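Local coordinates for putative NAD-dependent epimerase/dehydratase (Bacillus halodurans, PDB 3E8X), which binds NADP and is probably an epimerase or dehydratase of the short-chain dehydrogenase/reductase superfamily, although its substrate and reaction are unknown, at residues 182-188 against 218-224. Sequence-based numbering, arbitrary orientation.
Sequences VTVSPHF and FEVLNGD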
# COMPACT_ATOMS: atom_id res chain seq x y z
N VAL A 182 13.53 -19.40 20.91
CA VAL A 182 12.62 -18.31 20.59
C VAL A 182 11.35 -18.35 21.49
O VAL A 182 11.17 -19.29 22.29
CB VAL A 182 12.25 -18.26 19.07
CG1 VAL A 182 13.52 -18.06 18.17
CG2 VAL A 182 11.43 -19.50 18.60
N THR A 183 10.53 -17.30 21.37
CA THR A 183 9.16 -17.27 21.88
C THR A 183 8.29 -16.79 20.73
O THR A 183 8.70 -15.90 19.98
CB THR A 183 8.93 -16.24 23.04
OG1 THR A 183 10.02 -16.27 23.92
CG2 THR A 183 7.67 -16.60 23.85
N VAL A 184 7.08 -17.32 20.62
CA VAL A 184 6.13 -16.86 19.60
C VAL A 184 4.79 -16.43 20.24
O VAL A 184 4.48 -16.80 21.37
CB VAL A 184 5.89 -17.95 18.52
CG1 VAL A 184 7.17 -18.22 17.69
CG2 VAL A 184 5.32 -19.25 19.20
N SER A 185 4.01 -15.63 19.49
CA SER A 185 2.68 -15.19 19.86
C SER A 185 1.96 -14.76 18.58
O SER A 185 2.61 -14.33 17.61
CB SER A 185 2.75 -14.00 20.80
OG SER A 185 1.45 -13.54 21.12
N PRO A 186 0.63 -14.93 18.53
CA PRO A 186 -0.09 -14.27 17.44
C PRO A 186 0.14 -12.77 17.45
O PRO A 186 0.12 -12.13 16.41
CB PRO A 186 -1.57 -14.56 17.73
CG PRO A 186 -1.60 -15.40 18.93
CD PRO A 186 -0.24 -15.76 19.37
N HIS A 187 0.28 -12.22 18.66
CA HIS A 187 0.54 -10.85 18.86
C HIS A 187 0.93 -10.56 20.32
O HIS A 187 0.10 -10.69 21.22
CB HIS A 187 -0.70 -10.04 18.46
CG HIS A 187 -0.55 -8.57 18.69
ND1 HIS A 187 0.52 -7.86 18.20
CD2 HIS A 187 -1.32 -7.68 19.36
CE1 HIS A 187 0.39 -6.59 18.54
NE2 HIS A 187 -0.72 -6.45 19.25
N PHE A 188 2.16 -10.14 20.55
CA PHE A 188 2.60 -9.81 21.88
C PHE A 188 1.99 -8.47 22.30
O PHE A 188 1.88 -7.54 21.49
CB PHE A 188 4.11 -9.66 21.92
CG PHE A 188 4.86 -10.94 21.72
CD1 PHE A 188 4.95 -11.87 22.74
CD2 PHE A 188 5.57 -11.17 20.53
CE1 PHE A 188 5.68 -13.03 22.57
CE2 PHE A 188 6.28 -12.34 20.36
CZ PHE A 188 6.34 -13.26 21.36
N PHE A 218 2.48 -15.02 12.80
CA PHE A 218 2.96 -14.94 14.19
C PHE A 218 4.14 -14.01 14.33
O PHE A 218 4.95 -13.83 13.41
CB PHE A 218 3.29 -16.38 14.76
CG PHE A 218 4.46 -17.05 14.09
CD1 PHE A 218 5.74 -16.93 14.62
CD2 PHE A 218 4.30 -17.69 12.88
CE1 PHE A 218 6.84 -17.50 13.96
CE2 PHE A 218 5.38 -18.25 12.22
CZ PHE A 218 6.64 -18.17 12.76
N GLU A 219 4.26 -13.49 15.55
CA GLU A 219 5.43 -12.69 15.96
C GLU A 219 6.47 -13.59 16.67
O GLU A 219 6.11 -14.57 17.31
CB GLU A 219 4.99 -11.51 16.83
CG GLU A 219 4.02 -10.57 16.09
CD GLU A 219 3.37 -9.50 16.98
OE1 GLU A 219 3.81 -9.31 18.15
OE2 GLU A 219 2.40 -8.87 16.49
N VAL A 220 7.75 -13.27 16.49
CA VAL A 220 8.83 -14.11 17.02
C VAL A 220 9.96 -13.27 17.62
O VAL A 220 10.45 -12.33 16.98
CB VAL A 220 9.32 -15.18 15.97
CG1 VAL A 220 9.90 -14.57 14.68
CG2 VAL A 220 10.24 -16.22 16.67
N LEU A 221 10.30 -13.59 18.89
CA LEU A 221 11.41 -13.00 19.63
C LEU A 221 12.39 -14.09 20.05
O LEU A 221 12.06 -15.28 19.98
CB LEU A 221 10.88 -12.26 20.88
CG LEU A 221 9.81 -11.15 20.62
CD1 LEU A 221 9.26 -10.55 21.91
CD2 LEU A 221 10.35 -10.07 19.68
N ASN A 222 13.61 -13.73 20.47
CA ASN A 222 14.44 -14.73 21.17
C ASN A 222 13.77 -14.97 22.51
O ASN A 222 13.14 -14.09 23.07
CB ASN A 222 15.92 -14.33 21.36
CG ASN A 222 16.81 -14.63 20.12
OD1 ASN A 222 17.41 -13.72 19.59
ND2 ASN A 222 16.90 -15.91 19.69
N GLY A 223 13.94 -16.17 23.02
CA GLY A 223 13.28 -16.64 24.24
C GLY A 223 13.90 -17.96 24.69
O GLY A 223 15.12 -18.16 24.53
N ASP A 224 13.07 -18.87 25.16
CA ASP A 224 13.56 -20.06 25.83
C ASP A 224 13.22 -21.40 25.20
O ASP A 224 13.69 -22.43 25.65
CB ASP A 224 13.05 -20.03 27.26
CG ASP A 224 13.75 -18.94 28.08
OD1 ASP A 224 14.95 -18.63 27.82
OD2 ASP A 224 13.09 -18.39 29.00
O HOH W 1 1.11 -10.33 14.59
O HOH W 2 3.47 -7.12 19.34
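An antiparallel edge pairing at the end of the Rossmann-type sheet joins Val-182 to Ser-185 with Glu-219 to Asn-222; their short axes run at 147°, N to C. Four backbone hydrogen bonds fix the register: Thr-183 and Leu-221 exchange two, as do Ser-185 and Glu-219, the shortest running from Glu-219 N to Ser-185 O (2.8 Å). Beyond the last pair the chain turns, with Ser-185 OG accepting from His-187 N in an ST turn, and the carboxylate of Glu-219 holds what follows. Its OE2 is met on the syn side by His-187 ND1 at 2.7 Å, nearly straight (170° at the hydrogen) and in the imidazole plane, while the carboxylate stands almost perpendicular to that ring. OE1 takes the backbone N of Phe-188 at 3.0 Å from above the carboxylate plane. Each oxygen also receives a water hydrogen bond, the two waters leading on to the carbonyls of Pro-186 and Phe-188. A leucine in place of Glu-219 would probably leave His-187 ND1 and Phe-188 N without these acceptors and free the imidazole to turn. With CG anti to its carbonyl carbon (chi1 -69°), the Phe-188 side chain folds back over the strands: Leu-221 CD1 makes a CH-pi contact with one face, 4.0 Å from the centroid, and Ser-185 CB covers the other. Across the sheet, Val-184 CG1 packs against Phe-218 CD1 (3.6 Å) and Val-220 CG2 (3.8 Å). On this side Val-182 and Val-184 meet Val-230 of helix 227-232, while strand 216-223 pairs along its other edge, in parallel, with strand 164-174, through backbone bonds from Phe-218 and Val-220 to Arg-169.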